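PDB 5K8R: protocadherin gamma-B3 from Homo sapiens, which probably mediates calcium-dependent cell adhesion and may help establish and maintain specific neuronal connections in the brain, and is present here as its first four extracellular cadherin repeats. Local coordinates for residues A[5-10]-A[92-98]; A[238-244]-A[292-296]; A[247-251]-A[263-269]. All blocks are in the same frame, centred on the assembly; numbering follows the deposited sequence.

Interaction 1: A[5-10]-A[92-98]; sequences YAIPEE and LIQDIND. With CA (calcium ion), chain D; CA (calcium ion), chain C; CA (calcium ion), chain B.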
loop_
_atom_site.group_PDB
_atom_site.type_symbol
_atom_site.label_atom_id
_atom_site.label_comp_id
_atom_site.label_asym_id
_atom_site.label_seq_id
_atom_site.Cartn_x
_atom_site.Cartn_y
_atom_site.Cartn_z
ATOM N N TYR A 5 -51.432 -38.170 -13.354
ATOM C CA TYR A 5 -50.617 -38.508 -14.509
ATOM C C TYR A 5 -49.226 -37.901 -14.336
ATOM O O TYR A 5 -48.949 -37.183 -13.374
ATOM C CB TYR A 5 -51.282 -38.028 -15.799
ATOM C CG TYR A 5 -52.652 -38.620 -16.040
ATOM C CD1 TYR A 5 -52.796 -39.898 -16.566
ATOM C CD2 TYR A 5 -53.803 -37.901 -15.744
ATOM C CE1 TYR A 5 -54.047 -40.444 -16.788
ATOM C CE2 TYR A 5 -55.059 -38.439 -15.964
ATOM C CZ TYR A 5 -55.175 -39.711 -16.486
ATOM O OH TYR A 5 -56.423 -40.250 -16.706
ATOM N N ALA A 6 -48.339 -38.194 -15.284
ATOM C CA ALA A 6 -46.977 -37.672 -15.244
ATOM C C ALA A 6 -46.469 -37.536 -16.669
ATOM O O ALA A 6 -46.315 -38.542 -17.370
ATOM C CB ALA A 6 -46.057 -38.581 -14.426
ATOM N N ILE A 7 -46.213 -36.305 -17.098
ATOM C CA ILE A 7 -45.790 -36.051 -18.474
ATOM C C ILE A 7 -44.573 -35.134 -18.472
ATOM O O ILE A 7 -44.433 -34.295 -17.571
ATOM C CB ILE A 7 -46.931 -35.440 -19.306
ATOM C CG1 ILE A 7 -47.462 -34.170 -18.636
ATOM C CG2 ILE A 7 -48.052 -36.449 -19.504
ATOM C CD1 ILE A 7 -48.513 -33.439 -19.446
ATOM N N PRO A 8 -43.671 -35.257 -19.442
ATOM C CA PRO A 8 -42.576 -34.291 -19.548
ATOM C C PRO A 8 -43.090 -32.931 -19.993
ATOM O O PRO A 8 -44.161 -32.802 -20.589
ATOM C CB PRO A 8 -41.654 -34.911 -20.603
ATOM C CG PRO A 8 -42.565 -35.758 -21.429
ATOM C CD PRO A 8 -43.583 -36.307 -20.470
ATOM N N GLU A 9 -42.306 -31.905 -19.681
ATOM C CA GLU A 9 -42.660 -30.547 -20.058
ATOM C C GLU A 9 -42.403 -30.319 -21.547
ATOM O O GLU A 9 -41.777 -31.132 -22.233
ATOM C CB GLU A 9 -41.871 -29.536 -19.228
ATOM C CG GLU A 9 -40.365 -29.739 -19.292
ATOM C CD GLU A 9 -39.584 -28.567 -18.729
ATOM O OE1 GLU A 9 -40.088 -27.425 -18.788
ATOM O OE2 GLU A 9 -38.462 -28.790 -18.228
ATOM N N GLU A 10 -42.912 -29.190 -22.043
ATOM C CA GLU A 10 -42.652 -28.715 -23.405
ATOM C C GLU A 10 -43.162 -29.686 -24.468
ATOM O O GLU A 10 -42.584 -29.792 -25.552
ATOM C CB GLU A 10 -41.162 -28.432 -23.617
ATOM C CG GLU A 10 -40.545 -27.491 -22.592
ATOM C CD GLU A 10 -40.961 -26.043 -22.787
ATOM O OE1 GLU A 10 -41.621 -25.737 -23.802
ATOM O OE2 GLU A 10 -40.620 -25.208 -21.923
ATOM N N LEU A 92 -48.205 -34.447 -12.895
ATOM C CA LEU A 92 -46.819 -34.161 -12.552
ATOM C C LEU A 92 -46.085 -33.758 -13.829
ATOM O O LEU A 92 -46.171 -34.445 -14.847
ATOM C CB LEU A 92 -46.155 -35.385 -11.920
ATOM C CG LEU A 92 -44.672 -35.248 -11.574
ATOM C CD1 LEU A 92 -44.462 -34.166 -10.524
ATOM C CD2 LEU A 92 -44.105 -36.577 -11.099
ATOM N N ILE A 93 -45.370 -32.640 -13.771
ATOM C CA ILE A 93 -44.636 -32.122 -14.919
ATOM C C ILE A 93 -43.160 -32.439 -14.713
ATOM O O ILE A 93 -42.490 -31.820 -13.880
ATOM C CB ILE A 93 -44.865 -30.616 -15.103
ATOM C CG1 ILE A 93 -46.352 -30.327 -15.317
ATOM C CG2 ILE A 93 -44.040 -30.088 -16.264
ATOM C CD1 ILE A 93 -46.961 -31.080 -16.479
ATOM N N GLN A 94 -42.654 -33.402 -15.477
ATOM C CA GLN A 94 -41.255 -33.791 -15.376
ATOM C C GLN A 94 -40.357 -32.747 -16.032
ATOM O O GLN A 94 -40.753 -32.052 -16.972
ATOM C CB GLN A 94 -41.038 -35.156 -16.028
ATOM C CG GLN A 94 -41.891 -36.265 -15.434
ATOM C CD GLN A 94 -41.959 -37.490 -16.325
ATOM O OE1 GLN A 94 -41.645 -37.425 -17.513
ATOM N NE2 GLN A 94 -42.372 -38.616 -15.752
ATOM N N ASP A 95 -39.132 -32.646 -15.526
ATOM C CA ASP A 95 -38.172 -31.666 -16.012
ATOM C C ASP A 95 -37.301 -32.265 -17.107
ATOM O O ASP A 95 -36.843 -33.406 -17.002
ATOM C CB ASP A 95 -37.290 -31.164 -14.866
ATOM C CG ASP A 95 -36.281 -30.123 -15.316
ATOM O OD1 ASP A 95 -36.665 -29.193 -16.056
ATOM O OD2 ASP A 95 -35.097 -30.237 -14.932
ATOM N N ILE A 96 -37.078 -31.485 -18.164
ATOM C CA ILE A 96 -36.140 -31.841 -19.219
ATOM C C ILE A 96 -35.012 -30.818 -19.218
ATOM O O ILE A 96 -35.165 -29.686 -18.753
ATOM C CB ILE A 96 -36.811 -31.916 -20.606
ATOM C CG1 ILE A 96 -37.318 -30.537 -21.035
ATOM C CG2 ILE A 96 -37.949 -32.926 -20.593
ATOM C CD1 ILE A 96 -37.996 -30.532 -22.393
ATOM N N ASN A 97 -33.859 -31.232 -19.746
ATOM C CA ASN A 97 -32.677 -30.371 -19.784
ATOM C C ASN A 97 -32.721 -29.525 -21.054
ATOM O O ASN A 97 -32.001 -29.758 -22.027
ATOM C CB ASN A 97 -31.404 -31.203 -19.705
ATOM C CG ASN A 97 -30.165 -30.351 -19.522
ATOM O OD1 ASN A 97 -30.208 -29.306 -18.871
ATOM N ND2 ASN A 97 -29.057 -30.784 -20.106
ATOM N N ASP A 98 -33.594 -28.519 -21.037
ATOM C CA ASP A 98 -33.750 -27.608 -22.161
ATOM C C ASP A 98 -33.210 -26.214 -21.866
ATOM O O ASP A 98 -33.501 -25.273 -22.613
ATOM C CB ASP A 98 -35.220 -27.532 -22.577
ATOM C CG ASP A 98 -36.124 -27.087 -21.446
ATOM O OD1 ASP A 98 -35.727 -27.239 -20.273
ATOM O OD2 ASP A 98 -37.232 -26.589 -21.733
HETATM CA CA CA D . -36.245 -27.711 -17.913
HETATM CA CA CA C . -38.717 -25.506 -20.128
HETATM CA CA CA B . -29.614 -27.356 -17.551
#

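Interaction 2: A[238-244]-A[292-296]; sequences DMDEGIN and KDGGH. With CA (calcium ion), chain H; CA (calcium ion), chain J.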
loop_
_atom_site.group_PDB
_atom_site.type_symbol
_atom_site.label_atom_id
_atom_site.label_comp_id
_atom_site.label_asym_id
_atom_site.label_seq_id
_atom_site.Cartn_x
_atom_site.Cartn_y
_atom_site.Cartn_z
ATOM N N ASP A 238 13.596 0.893 -9.501
ATOM C CA ASP A 238 12.663 0.081 -8.727
ATOM C C ASP A 238 11.688 -0.571 -9.694
ATOM O O ASP A 238 10.954 0.128 -10.401
ATOM C CB ASP A 238 11.921 0.929 -7.690
ATOM C CG ASP A 238 11.341 0.101 -6.560
ATOM O OD1 ASP A 238 10.785 -0.984 -6.833
ATOM O OD2 ASP A 238 11.446 0.537 -5.394
ATOM N N MET A 239 11.703 -1.883 -9.731
ATOM C CA MET A 239 10.861 -2.628 -10.613
ATOM C C MET A 239 9.380 -2.639 -10.287
ATOM O O MET A 239 8.612 -3.049 -11.093
ATOM C CB MET A 239 11.374 -4.046 -10.701
ATOM C CG MET A 239 12.705 -4.180 -11.389
ATOM S SD MET A 239 12.721 -3.235 -12.887
ATOM C CE MET A 239 14.171 -3.866 -13.684
ATOM N N ASP A 240 8.986 -2.187 -9.116
ATOM C CA ASP A 240 7.594 -2.203 -8.739
ATOM C C ASP A 240 6.846 -1.008 -9.261
ATOM O O ASP A 240 7.385 -0.241 -9.986
ATOM C CB ASP A 240 7.412 -2.144 -7.232
ATOM C CG ASP A 240 8.099 -3.259 -6.541
ATOM O OD1 ASP A 240 8.477 -4.220 -7.180
ATOM O OD2 ASP A 240 8.300 -3.196 -5.359
ATOM N N GLU A 241 5.592 -0.885 -8.889
ATOM C CA GLU A 241 4.612 -0.034 -9.548
ATOM C C GLU A 241 4.036 0.963 -8.556
ATOM O O GLU A 241 3.830 0.637 -7.384
ATOM C CB GLU A 241 3.481 -0.873 -10.161
ATOM C CG GLU A 241 2.456 -0.074 -10.950
ATOM C CD GLU A 241 1.306 -0.932 -11.441
ATOM O OE1 GLU A 241 1.193 -2.092 -10.992
ATOM O OE2 GLU A 241 0.516 -0.447 -12.279
ATOM N N GLY A 242 3.779 2.179 -9.036
ATOM C CA GLY A 242 3.093 3.167 -8.218
ATOM C C GLY A 242 3.960 3.672 -7.081
ATOM O O GLY A 242 5.143 3.988 -7.256
ATOM N N ILE A 243 3.358 3.753 -5.891
ATOM C CA ILE A 243 4.083 4.227 -4.715
ATOM C C ILE A 243 5.233 3.289 -4.377
ATOM O O ILE A 243 6.256 3.719 -3.828
ATOM C CB ILE A 243 3.110 4.399 -3.528
ATOM C CG1 ILE A 243 3.832 4.977 -2.308
ATOM C CG2 ILE A 243 2.437 3.077 -3.184
ATOM C CD1 ILE A 243 4.436 6.344 -2.545
ATOM N N ASN A 244 5.105 2.007 -4.718
ATOM C CA ASN A 244 6.176 1.045 -4.491
ATOM C C ASN A 244 7.392 1.284 -5.378
ATOM O O ASN A 244 8.374 0.543 -5.256
ATOM C CB ASN A 244 5.655 -0.379 -4.706
ATOM C CG ASN A 244 4.542 -0.745 -3.745
ATOM O OD1 ASN A 244 4.509 -0.279 -2.607
ATOM N ND2 ASN A 244 3.623 -1.589 -4.201
ATOM N N LYS A 292 15.054 5.531 -0.894
ATOM C CA LYS A 292 13.913 4.868 -0.281
ATOM C C LYS A 292 12.739 4.845 -1.250
ATOM O O LYS A 292 12.639 5.686 -2.147
ATOM C CB LYS A 292 13.492 5.566 1.020
ATOM C CG LYS A 292 14.543 5.546 2.115
ATOM C CD LYS A 292 14.096 6.368 3.314
ATOM C CE LYS A 292 12.760 5.881 3.853
ATOM N NZ LYS A 292 12.289 6.711 4.998
ATOM N N ASP A 293 11.849 3.875 -1.062
ATOM C CA ASP A 293 10.628 3.787 -1.847
ATOM C C ASP A 293 9.414 3.993 -0.941
ATOM O O ASP A 293 9.541 4.373 0.231
ATOM C CB ASP A 293 10.566 2.455 -2.607
ATOM C CG ASP A 293 10.643 1.241 -1.694
ATOM O OD1 ASP A 293 10.627 1.405 -0.456
ATOM O OD2 ASP A 293 10.707 0.112 -2.226
ATOM N N GLY A 294 8.224 3.740 -1.492
ATOM C CA GLY A 294 7.007 3.926 -0.716
ATOM C C GLY A 294 6.863 2.921 0.412
ATOM O O GLY A 294 6.357 3.255 1.488
ATOM N N GLY A 295 7.300 1.686 0.185
ATOM C CA GLY A 295 7.282 0.651 1.196
ATOM C C GLY A 295 8.472 0.652 2.130
ATOM O O GLY A 295 8.681 -0.332 2.848
ATOM N N HIS A 296 9.265 1.724 2.129
ATOM C CA HIS A 296 10.396 1.924 3.029
ATOM C C HIS A 296 11.533 0.935 2.793
ATOM O O HIS A 296 12.348 0.706 3.692
ATOM C CB HIS A 296 9.953 1.880 4.497
ATOM C CG HIS A 296 8.854 2.842 4.820
ATOM N ND1 HIS A 296 7.526 2.472 4.853
ATOM C CD2 HIS A 296 8.882 4.165 5.108
ATOM C CE1 HIS A 296 6.785 3.523 5.157
ATOM N NE2 HIS A 296 7.584 4.563 5.317
HETATM CA CA CA H . 9.925 -1.110 -4.506
HETATM CA CA CA J . 6.382 -6.027 -7.116
#

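Interaction 3: A[247-251]-A[263-269]; sequences IIYAF and KLDSKTG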
loop_
_atom_site.group_PDB
_atom_site.type_symbol
_atom_site.label_atom_id
_atom_site.label_comp_id
_atom_site.label_asym_id
_atom_site.label_seq_id
_atom_site.Cartn_x
_atom_site.Cartn_y
_atom_site.Cartn_z
ATOM N N ILE A 247 11.007 6.850 -5.656
ATOM C CA ILE A 247 12.272 6.801 -4.931
ATOM C C ILE A 247 12.647 8.208 -4.487
ATOM O O ILE A 247 12.604 9.152 -5.286
ATOM C CB ILE A 247 13.385 6.183 -5.794
ATOM C CG1 ILE A 247 13.056 4.725 -6.115
ATOM C CG2 ILE A 247 14.731 6.295 -5.096
ATOM C CD1 ILE A 247 14.050 4.065 -7.041
ATOM N N ILE A 248 13.081 8.315 -3.232
ATOM C CA ILE A 248 13.539 9.571 -2.644
ATOM C C ILE A 248 14.999 9.407 -2.201
ATOM O O ILE A 248 15.316 8.530 -1.398
ATOM C CB ILE A 248 12.680 9.980 -1.435
ATOM C CG1 ILE A 248 12.761 8.915 -0.339
ATOM C CG2 ILE A 248 11.238 10.206 -1.858
ATOM C CD1 ILE A 248 12.123 9.335 0.968
ATOM N N TYR A 249 15.881 10.251 -2.733
ATOM C CA TYR A 249 17.302 10.207 -2.428
ATOM C C TYR A 249 17.628 11.219 -1.338
ATOM O O TYR A 249 17.006 12.280 -1.246
ATOM C CB TYR A 249 18.142 10.506 -3.672
ATOM C CG TYR A 249 17.814 9.652 -4.874
ATOM C CD1 TYR A 249 18.470 8.449 -5.096
ATOM C CD2 TYR A 249 16.855 10.054 -5.796
ATOM C CE1 TYR A 249 18.178 7.668 -6.198
ATOM C CE2 TYR A 249 16.556 9.280 -6.901
ATOM C CZ TYR A 249 17.219 8.088 -7.097
ATOM O OH TYR A 249 16.924 7.313 -8.195
ATOM N N ALA A 250 18.620 10.886 -0.514
ATOM C CA ALA A 250 19.022 11.786 0.557
ATOM C C ALA A 250 20.443 11.458 0.989
ATOM O O ALA A 250 20.906 10.327 0.834
ATOM C CB ALA A 250 18.070 11.694 1.755
ATOM N N PHE A 251 21.125 12.464 1.527
ATOM C CA PHE A 251 22.434 12.254 2.128
ATOM C C PHE A 251 22.288 11.597 3.495
ATOM O O PHE A 251 21.269 11.750 4.175
ATOM C CB PHE A 251 23.182 13.580 2.268
ATOM C CG PHE A 251 23.684 14.140 0.967
ATOM C CD1 PHE A 251 24.047 13.301 -0.072
ATOM C CD2 PHE A 251 23.798 15.509 0.788
ATOM C CE1 PHE A 251 24.515 13.817 -1.266
ATOM C CE2 PHE A 251 24.262 16.030 -0.404
ATOM C CZ PHE A 251 24.623 15.182 -1.432
ATOM N N LYS A 263 24.069 19.686 -2.283
ATOM C CA LYS A 263 22.632 19.472 -2.202
ATOM C C LYS A 263 22.252 18.317 -3.113
ATOM O O LYS A 263 22.690 18.265 -4.266
ATOM C CB LYS A 263 21.859 20.736 -2.599
ATOM C CG LYS A 263 20.362 20.526 -2.772
ATOM C CD LYS A 263 19.680 21.791 -3.272
ATOM C CE LYS A 263 18.205 21.550 -3.550
ATOM N NZ LYS A 263 17.475 21.097 -2.334
ATOM N N LEU A 264 21.442 17.396 -2.596
ATOM C CA LEU A 264 20.967 16.240 -3.349
ATOM C C LEU A 264 19.457 16.343 -3.499
ATOM O O LEU A 264 18.730 16.335 -2.500
ATOM C CB LEU A 264 21.352 14.933 -2.655
ATOM C CG LEU A 264 20.945 13.642 -3.370
ATOM C CD1 LEU A 264 21.643 13.531 -4.715
ATOM C CD2 LEU A 264 21.243 12.427 -2.503
ATOM N N ASP A 265 18.991 16.439 -4.742
ATOM C CA ASP A 265 17.562 16.537 -5.006
ATOM C C ASP A 265 16.870 15.239 -4.610
ATOM O O ASP A 265 17.322 14.146 -4.966
ATOM C CB ASP A 265 17.320 16.847 -6.483
ATOM C CG ASP A 265 15.903 17.321 -6.761
ATOM O OD1 ASP A 265 14.942 16.665 -6.307
ATOM O OD2 ASP A 265 15.751 18.360 -7.437
ATOM N N SER A 266 15.766 15.362 -3.868
ATOM C CA SER A 266 15.058 14.176 -3.396
ATOM C C SER A 266 14.437 13.402 -4.552
ATOM O O SER A 266 14.389 12.167 -4.523
ATOM C CB SER A 266 13.988 14.577 -2.382
ATOM O OG SER A 266 14.563 15.239 -1.269
ATOM N N LYS A 267 13.962 14.106 -5.579
ATOM C CA LYS A 267 13.268 13.460 -6.701
ATOM C C LYS A 267 14.253 13.059 -7.797
ATOM O O LYS A 267 14.451 11.870 -8.061
ATOM C CB LYS A 267 12.175 14.384 -7.243
ATOM C CG LYS A 267 11.085 14.723 -6.237
ATOM C CD LYS A 267 9.998 15.583 -6.865
ATOM C CE LYS A 267 8.892 15.893 -5.869
ATOM N NZ LYS A 267 7.800 16.702 -6.479
ATOM N N THR A 268 14.878 14.049 -8.440
ATOM C CA THR A 268 15.748 13.769 -9.576
ATOM C C THR A 268 17.053 13.092 -9.171
ATOM O O THR A 268 17.710 12.485 -10.024
ATOM C CB THR A 268 16.056 15.061 -10.336
ATOM O OG1 THR A 268 16.859 15.919 -9.515
ATOM C CG2 THR A 268 14.765 15.782 -10.704
ATOM N N GLY A 269 17.447 13.178 -7.901
ATOM C CA GLY A 269 18.702 12.590 -7.478
ATOM C C GLY A 269 19.924 13.296 -8.008
ATOM O O GLY A 269 21.032 12.760 -7.908
#

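Interaction 1: A[5-10]-A[92-98]
Ile-7 and Ile-93 lie side by side on the buried face of a parallel strand pair, pointing the same way, with Ile-7 CG1 3.8 Å from Ile-93 CD1. This is the close-packed side: Val-17 and Leu-74 add to it from neighbouring strands, and Ile-93 CG2 reaches on to the CB of Glu-9. The opposite face is looser and nearer solvent. There Ala-6 CB meets Leu-92 CB at 4.1 Å. The exposed Gln-94 lays its extended chain along Pro-8, its amide oxygen beside the proline ring. Between the faces the backbones zip together: Ile-7 N gives its hydrogen to Leu-92 O, and Ile-7 O accepts from Gln-94 N, each 2.9 Å long.

Past the strands, charge takes over. Glu-9 CG sits between its own backbone N and carbonyl carbon (chi1 55°), which swings the carboxylate across to residues 95-98. Its OE2 takes the N-H of Ile-96 on the anti lone pair, an almost straight bond of 3.0 Å, and also binds the calcium ion of chain D at 2.5 Å. OE1 binds that of chain C at 2.7 Å and has a further partner in Arg-62. Asp-98 likewise divides its oxygens between these ions, which probably offset the gathered negative charge. Asp-95 OD1 and Ile-96 O join the first, Glu-10 OE2 the second; Asp-61, Glu-63 and Asp-131 supply the rest. Glu-10 also pairs with Arg-59 and Asp-95 with Asn-135, while Asn-97 turns away to give OD1 to the calcium ion of chain B. A glutamate after the first strand, paired with the DXNDN linker at 95-99, is the classic calcium site between successive cadherin repeats.

Interaction 2: A[238-244]-A[292-296]
The carboxylates of Asp-238 and Asp-293 converge on the calcium ion of chain H with their planes 32° apart and their side chains crossing at about a right angle. Asp-238 grips the metal with both oxygens, OD1 at 2.5 Å and OD2 at 2.4 Å, whereas Asp-293, its CG between the backbone N and the carbonyl carbon (chi1 58°), offers OD2 alone, at 2.7 Å. Asp-238 OD2 and Asp-293 OD2 come within 3.3 Å of each other, an approach that the shared ion probably makes tolerable. Asp-238 OD1 has a second task: on its anti side, somewhat out of the carboxylate plane, it accepts the N-H of Asp-240, closing an Asx turn that holds the group in place. Over one face of the His-296 ring, toward the rim, stands Gly-294 O.

The Asp-240 carboxylate spans two metals, OD2 on the calcium ion of chain H and OD1 on that of chain J. Asn-244 contributes its backbone O at 2.4 Å, while its side-chain amide is engaged with Asp-204. Away from the metal the contact is slight. Gly-294 N makes a weak, bent bond of 3.1 Å to Ile-243 O; a side chain on Gly-294 would run into that oxygen. Ile-243 CG1 lies alongside Gly-294 CA at 3.7 Å.

Asn-206 and Asn-208 complete the ion's shell from the linker that leads in from the second repeat. At the far end of the turn 293-296, His-296 packs on Ala-203 of the second subunit. The contact itself ties together two loops at the linker end of the third repeat: one runs from strand 230-237 to strand 248-252, the other joins strands 284-292 and 298-308.

Interaction 3: A[247-251]-A[263-269]
With its CG beside the backbone N and anti to the carbonyl carbon (chi1 -73°), Phe-251 brings its ring to Leu-264, whose own CG stands anti to the backbone N (chi1 -178°). The two side chains then meet in a CH-pi contact: Leu-264 CB lies over one ring face of Phe-251, 3.7 Å from the centroid, while the leucine CD2 branch runs back to Tyr-249 CB at 3.8 Å and to the Ala-250 backbone. With an alanine in place of Phe-251, Leu-264 CB would probably lose its aromatic cover, and a gap is likely to open between the two strands.

Tyr-249 holds the other end. Its backbone N gives a single hydrogen bond to Ser-266 O, 3.0 Å long at 164°, in the carbonyl plane and on a lone pair. The ring slides past the turn: Lys-267 O sits at its edge, 3.5 Å from Tyr-249 CE2, Gly-269 CA is 3.6 Å from Tyr-249 CD2, and Ile-247 CG2 lies over one face. The hydroxyl bonds to Ala-236 N. Asp-265 shapes the turn, its OD1 accepting from Lys-267 N at 2.8 Å in an Asx turn.

Strands 248-252 and 262-264 are outermost in different sheets, so these residues help close one open side of the two-sheet sandwich characteristic of a cadherin repeat.

Interactions 2 and 3 belong to the third cadherin repeat and touch directly, their centres about 15 Å apart. Lys-292 O probably accepts a hydrogen bond from Ile-248 N at 2.9 Å, and Asp-238 CB packs on Ile-247 CD1 at 3.8 Å, so the edge strand of interaction 3 leads straight from the metal-binding loops of interaction 2. Interaction 1 stands well apart, about 62 Å from interaction 2 and 76 Å from interaction 3 between centres. It plays the complementary role: residues 5-10 and 92-98 bring calcium ligands from the outgoing end of one repeat, whereas 238-244 and 292-296 bring them from the incoming end of another, at a different junction.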